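Side-chain contacts in thiamine-phosphate synthase (Pyrococcus furiosus, PDB 1XI3), which probably joins a thiazole phosphate to a pyrimidine pyrophosphate, releasing diphosphate, to make thiamine phosphate: residues E152-I157 against V165-G170; P27-V32 against R63-E68. One frame throughout, in Å; residues are numbered along the deposited sequence.

Overall arrangement
Both contacts belong to one closed eight-stranded parallel barrel, and along the chain they follow each other without nesting or crossing. Contact 2 comes first: from helix 28-37 the chain runs through strand 42-45 and along helix 52-68, whose last turns come back against helix 28-37, closing a loop of 30 residues between 27-32 and 63-68. It ties two outer helices together. After four more strands the chain reaches helix 150-160, and contact 1 closes a much shorter loop of seven residues, laying 152-157 on strand 165-168 of the barrel wall. The two contacts lie on opposite sides of the chain's centre, with their own centres about 27 Å apart.

Contact 1: residues E152-I157 against V165-G170; sequences EGLRKI and VVAIGG. With SO4 (sulfate ion), chain C.
Leu154 points from its helix at the strand and sends its two methyls to different residues there. Leu154 CD2 meets the CB of Ala167 at 3.7 Å, while Leu154 CD1 lies against Val165 CG1 at 4.2 Å. With CG anti to the backbone N (chi1 -179°), the fork is turned so that one methyl lies on Ala167 and the other on Val165. One turn further on, Ile157 approaches the other branch of Val165, CG2 to CG2 at 4.4 Å, which leaves Val165 with one methyl for each helix residue. This is the outer helix-to-strand layer of a TIM barrel: helix 150-160 follows strand 131-135, and over 152-157 its axis runs nearly antiparallel to strand 165-168, at 169° and 10.0 Å. Leu154 also touches Val179 of the next helix, and Ile157 touches Leu132 of the preceding strand. Past the strand, Gly170 N makes a nearly straight hydrogen bond of 3.1 Å to sulfate O4 and a weak one to O1; Ile190 N and Ser191 OG also hold this ion. Those three residues are predicted to bind the thiazole phosphate substrate, so the sulfate probably marks its phosphate position.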
loop_
_atom_site.group_PDB
_atom_site.type_symbol
_atom_site.label_atom_id
_atom_site.label_comp_id
_atom_site.label_asym_id
_atom_site.label_seq_id
_atom_site.Cartn_x
_atom_site.Cartn_y
_atom_site.Cartn_z
ATOM N N GLU A 152 -12.927 -31.064 -7.009
ATOM C CA GLU A 152 -13.322 -31.055 -8.416
ATOM C C GLU A 152 -13.081 -29.723 -9.117
ATOM O O GLU A 152 -12.654 -29.671 -10.266
ATOM C CB GLU A 152 -14.813 -31.422 -8.567
ATOM C CG GLU A 152 -15.085 -32.899 -8.341
ATOM C CD GLU A 152 -16.476 -33.308 -8.790
ATOM O OE1 GLU A 152 -17.144 -32.480 -9.468
ATOM O OE2 GLU A 152 -16.882 -34.454 -8.465
ATOM N N GLY A 153 -13.373 -28.626 -8.423
ATOM C CA GLY A 153 -13.161 -27.309 -8.988
ATOM C C GLY A 153 -11.687 -27.010 -9.119
ATOM O O GLY A 153 -11.257 -26.465 -10.129
ATOM N N LEU A 154 -10.934 -27.405 -8.107
ATOM C CA LEU A 154 -9.460 -27.310 -8.204
ATOM C C LEU A 154 -8.931 -28.090 -9.420
ATOM O O LEU A 154 -8.165 -27.568 -10.198
ATOM C CB LEU A 154 -8.837 -27.808 -6.916
ATOM C CG LEU A 154 -7.305 -27.757 -6.860
ATOM C CD1 LEU A 154 -6.813 -26.280 -7.104
ATOM C CD2 LEU A 154 -6.840 -28.288 -5.568
ATOM N N ARG A 155 -9.331 -29.365 -9.573
ATOM C CA ARG A 155 -8.887 -30.165 -10.733
ATOM C C ARG A 155 -9.232 -29.522 -12.056
ATOM O O ARG A 155 -8.440 -29.507 -12.990
ATOM C CB ARG A 155 -9.485 -31.587 -10.642
ATOM C CG ARG A 155 -9.192 -32.509 -11.779
ATOM C CD ARG A 155 -7.717 -32.800 -11.982
ATOM N NE ARG A 155 -7.479 -33.453 -13.276
ATOM C CZ ARG A 155 -6.277 -33.649 -13.808
ATOM N NH1 ARG A 155 -5.164 -33.269 -13.167
ATOM N NH2 ARG A 155 -6.173 -34.232 -14.998
ATOM N N LYS A 156 -10.430 -28.952 -12.153
ATOM C CA LYS A 156 -10.822 -28.335 -13.382
ATOM C C LYS A 156 -9.936 -27.161 -13.727
ATOM O O LYS A 156 -9.588 -26.968 -14.878
ATOM C CB LYS A 156 -12.293 -27.922 -13.304
ATOM C CG LYS A 156 -12.841 -27.332 -14.585
ATOM C CD LYS A 156 -13.026 -28.309 -15.718
ATOM C CE LYS A 156 -13.730 -27.602 -16.901
ATOM N NZ LYS A 156 -13.578 -28.331 -18.178
ATOM N N ILE A 157 -9.533 -26.395 -12.713
ATOM C CA ILE A 157 -8.643 -25.276 -12.949
ATOM C C ILE A 157 -7.283 -25.832 -13.486
ATOM O O ILE A 157 -6.751 -25.333 -14.456
ATOM C CB ILE A 157 -8.505 -24.385 -11.696
ATOM C CG1 ILE A 157 -9.770 -23.503 -11.556
ATOM C CG2 ILE A 157 -7.291 -23.458 -11.809
ATOM C CD1 ILE A 157 -10.027 -22.995 -10.153
ATOM N N VAL A 165 -0.226 -23.756 -10.646
ATOM C CA VAL A 165 -1.375 -23.628 -9.733
ATOM C C VAL A 165 -0.965 -24.118 -8.348
ATOM O O VAL A 165 -0.496 -25.258 -8.194
ATOM C CB VAL A 165 -2.594 -24.438 -10.239
ATOM C CG1 VAL A 165 -3.780 -24.285 -9.256
ATOM C CG2 VAL A 165 -2.945 -24.056 -11.665
ATOM N N VAL A 166 -1.142 -23.244 -7.343
ATOM C CA VAL A 166 -0.975 -23.575 -5.943
ATOM C C VAL A 166 -2.370 -23.667 -5.320
ATOM O O VAL A 166 -3.161 -22.719 -5.412
ATOM C CB VAL A 166 -0.151 -22.509 -5.220
ATOM C CG1 VAL A 166 0.018 -22.866 -3.785
ATOM C CG2 VAL A 166 1.217 -22.360 -5.900
ATOM N N ALA A 167 -2.697 -24.813 -4.735
ATOM C CA ALA A 167 -3.987 -24.975 -4.033
ATOM C C ALA A 167 -3.929 -24.226 -2.721
ATOM O O ALA A 167 -2.883 -24.212 -2.071
ATOM C CB ALA A 167 -4.247 -26.457 -3.737
ATOM N N ILE A 168 -5.068 -23.655 -2.278
ATOM C CA ILE A 168 -5.121 -23.009 -1.009
ATOM C C ILE A 168 -6.491 -23.198 -0.358
ATOM O O ILE A 168 -7.511 -23.266 -1.060
ATOM C CB ILE A 168 -4.786 -21.476 -1.130
ATOM C CG1 ILE A 168 -4.599 -20.877 0.264
ATOM C CG2 ILE A 168 -5.820 -20.755 -1.961
ATOM C CD1 ILE A 168 -4.048 -19.487 0.307
ATOM N N GLY A 169 -6.483 -23.270 0.964
ATOM C CA GLY A 169 -7.693 -23.161 1.747
ATOM C C GLY A 169 -8.069 -24.443 2.447
ATOM O O GLY A 169 -8.500 -25.409 1.802
ATOM N N GLY A 170 -7.885 -24.468 3.753
ATOM C CA GLY A 170 -8.260 -25.626 4.551
ATOM C C GLY A 170 -7.370 -26.843 4.400
ATOM O O GLY A 170 -7.777 -27.977 4.751
HETATM S S SO4 C . -5.894 -22.303 5.940
HETATM O O1 SO4 C . -6.515 -23.536 6.461
HETATM O O2 SO4 C . -5.614 -21.550 7.156
HETATM O O3 SO4 C . -4.653 -22.619 5.230
HETATM O O4 SO4 C . -6.816 -21.786 4.974
#

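Contact 2: residues P27-V32 against R63-E68; sequences PEVESV and RQLTRE
Leu65 reaches across to helix 28-37 with a single methyl, CD1, which meets two valines one turn apart. Leu65 CD1 lies 4.2 Å from Val32 CG1 and 4.3 Å from Val29 CG1, and it also comes within 4.0 Å of the backbone O of Val29. The Leu65 and Val32 side chains cross obliquely, Val32 presenting the methyl that stands anti to its backbone N (chi1 167°). The apolar patch continues beyond the two segments: Val32 rests on Leu62 and on Ile43 of strand 42-45, and Val29 touches Thr61.

Hydrogen bonds within the segments brace each helix on its own. At the start of helix 28-37, Pro27 occupies the N-cap position and its O takes two bonds from Ser31, from N at 3.2 Å and from OG at 2.8 Å, which arrive from opposite faces of the carbonyl plane. In segment 63-68, Arg63 NH2 donates to Thr66 OG1 at 2.9 Å, with the hydroxyl tilted 27° out of the guanidinium plane.

Charged groups lie to the side of the apolar patch. Arg63 NH2 forms a salt bridge with Asp88 and Arg67 NH2 one with Asp86; the Arg67 guanidinium has CD of Arg63 3.5 Å above its centre. Glu28 pairs with Arg23.

Helices 28-37 and 52-68 are the first two of the outer ring that follows the strands of a TIM barrel, and these valines and Leu65 form part of their side-by-side packing outside strand 42-45.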
loop_
_atom_site.group_PDB
_atom_site.type_symbol
_atom_site.label_atom_id
_atom_site.label_comp_id
_atom_site.label_asym_id
_atom_site.label_seq_id
_atom_site.Cartn_x
_atom_site.Cartn_y
_atom_site.Cartn_z
ATOM N N PRO A 27 3.877 -14.640 15.497
ATOM C CA PRO A 27 4.572 -13.494 14.878
ATOM C C PRO A 27 5.356 -13.935 13.649
ATOM O O PRO A 27 5.849 -15.066 13.582
ATOM C CB PRO A 27 5.515 -12.994 15.981
ATOM C CG PRO A 27 5.069 -13.698 17.247
ATOM C CD PRO A 27 4.376 -14.936 16.856
ATOM N N GLU A 28 5.534 -13.012 12.725
ATOM C CA GLU A 28 6.011 -13.383 11.394
ATOM C C GLU A 28 7.469 -13.838 11.380
ATOM O O GLU A 28 7.795 -14.875 10.794
ATOM C CB GLU A 28 5.841 -12.209 10.440
ATOM C CG GLU A 28 4.403 -11.892 10.024
ATOM C CD GLU A 28 3.776 -10.728 10.750
ATOM O OE1 GLU A 28 4.434 -10.116 11.610
ATOM O OE2 GLU A 28 2.584 -10.430 10.437
ATOM N N VAL A 29 8.350 -13.065 12.031
ATOM C CA VAL A 29 9.776 -13.333 11.890
ATOM C C VAL A 29 10.143 -14.667 12.518
ATOM O O VAL A 29 10.848 -15.482 11.894
ATOM C CB VAL A 29 10.641 -12.178 12.420
ATOM C CG1 VAL A 29 12.122 -12.542 12.330
ATOM C CG2 VAL A 29 10.371 -10.909 11.601
ATOM N N GLU A 30 9.664 -14.887 13.738
ATOM C CA GLU A 30 9.907 -16.148 14.454
ATOM C C GLU A 30 9.371 -17.347 13.701
ATOM O O GLU A 30 10.067 -18.349 13.552
ATOM C CB GLU A 30 9.205 -16.131 15.807
ATOM N N SER A 31 8.131 -17.231 13.232
ATOM C CA SER A 31 7.448 -18.362 12.589
ATOM C C SER A 31 8.010 -18.669 11.194
ATOM O O SER A 31 8.162 -19.835 10.796
ATOM C CB SER A 31 5.926 -18.139 12.585
ATOM O OG SER A 31 5.573 -17.107 11.711
ATOM N N VAL A 32 8.362 -17.636 10.447
ATOM C CA VAL A 32 8.964 -17.837 9.133
ATOM C C VAL A 32 10.334 -18.537 9.240
ATOM O O VAL A 32 10.636 -19.450 8.459
ATOM C CB VAL A 32 9.086 -16.521 8.347
ATOM C CG1 VAL A 32 9.967 -16.702 7.168
ATOM C CG2 VAL A 32 7.687 -16.053 7.916
ATOM N N ARG A 63 12.758 -10.897 3.763
ATOM C CA ARG A 63 13.503 -10.936 2.495
ATOM C C ARG A 63 14.867 -11.571 2.744
ATOM O O ARG A 63 15.280 -12.422 1.952
ATOM C CB ARG A 63 13.668 -9.539 1.912
ATOM C CG ARG A 63 14.564 -9.482 0.691
ATOM C CD ARG A 63 14.021 -10.143 -0.525
ATOM N NE ARG A 63 13.984 -11.604 -0.520
ATOM C CZ ARG A 63 13.638 -12.350 -1.577
ATOM N NH1 ARG A 63 13.267 -11.776 -2.718
ATOM N NH2 ARG A 63 13.624 -13.677 -1.482
ATOM N N GLN A 64 15.535 -11.146 3.812
ATOM C CA GLN A 64 16.849 -11.699 4.171
ATOM C C GLN A 64 16.777 -13.177 4.503
ATOM O O GLN A 64 17.548 -13.984 3.980
ATOM C CB GLN A 64 17.470 -10.908 5.332
ATOM C CG GLN A 64 18.935 -11.265 5.667
ATOM C CD GLN A 64 19.567 -10.268 6.656
ATOM O OE1 GLN A 64 19.375 -9.044 6.544
ATOM N NE2 GLN A 64 20.320 -10.794 7.643
ATOM N N LEU A 65 15.815 -13.534 5.335
ATOM C CA LEU A 65 15.604 -14.918 5.743
ATOM C C LEU A 65 15.332 -15.822 4.573
ATOM O O LEU A 65 15.946 -16.881 4.431
ATOM C CB LEU A 65 14.430 -15.002 6.720
ATOM C CG LEU A 65 14.647 -14.713 8.171
ATOM C CD1 LEU A 65 13.310 -14.839 8.866
ATOM C CD2 LEU A 65 15.672 -15.706 8.777
ATOM N N THR A 66 14.393 -15.434 3.711
ATOM C CA THR A 66 14.100 -16.238 2.568
ATOM C C THR A 66 15.343 -16.460 1.700
ATOM O O THR A 66 15.596 -17.564 1.255
ATOM C CB THR A 66 12.911 -15.704 1.735
ATOM O OG1 THR A 66 13.138 -14.339 1.339
ATOM C CG2 THR A 66 11.604 -15.853 2.597
ATOM N N ARG A 67 16.117 -15.421 1.477
ATOM C CA ARG A 67 17.336 -15.571 0.661
ATOM C C ARG A 67 18.311 -16.579 1.282
ATOM O O ARG A 67 18.950 -17.378 0.567
ATOM C CB ARG A 67 17.988 -14.227 0.443
ATOM C CG ARG A 67 17.358 -13.487 -0.678
ATOM C CD ARG A 67 17.706 -12.054 -0.709
ATOM N NE ARG A 67 17.174 -11.467 -1.930
ATOM C CZ ARG A 67 17.114 -10.181 -2.194
ATOM N NH1 ARG A 67 17.502 -9.273 -1.318
ATOM N NH2 ARG A 67 16.618 -9.798 -3.371
ATOM N N GLU A 68 18.377 -16.577 2.599
ATOM C CA GLU A 68 19.274 -17.496 3.317
ATOM C C GLU A 68 18.913 -18.949 3.085
ATOM O O GLU A 68 19.779 -19.843 3.124
ATOM C CB GLU A 68 19.230 -17.195 4.803
ATOM C CG GLU A 68 20.100 -18.094 5.640
ATOM C CD GLU A 68 19.965 -17.826 7.117
ATOM O OE1 GLU A 68 20.412 -18.711 7.900
ATOM O OE2 GLU A 68 19.400 -16.767 7.501
#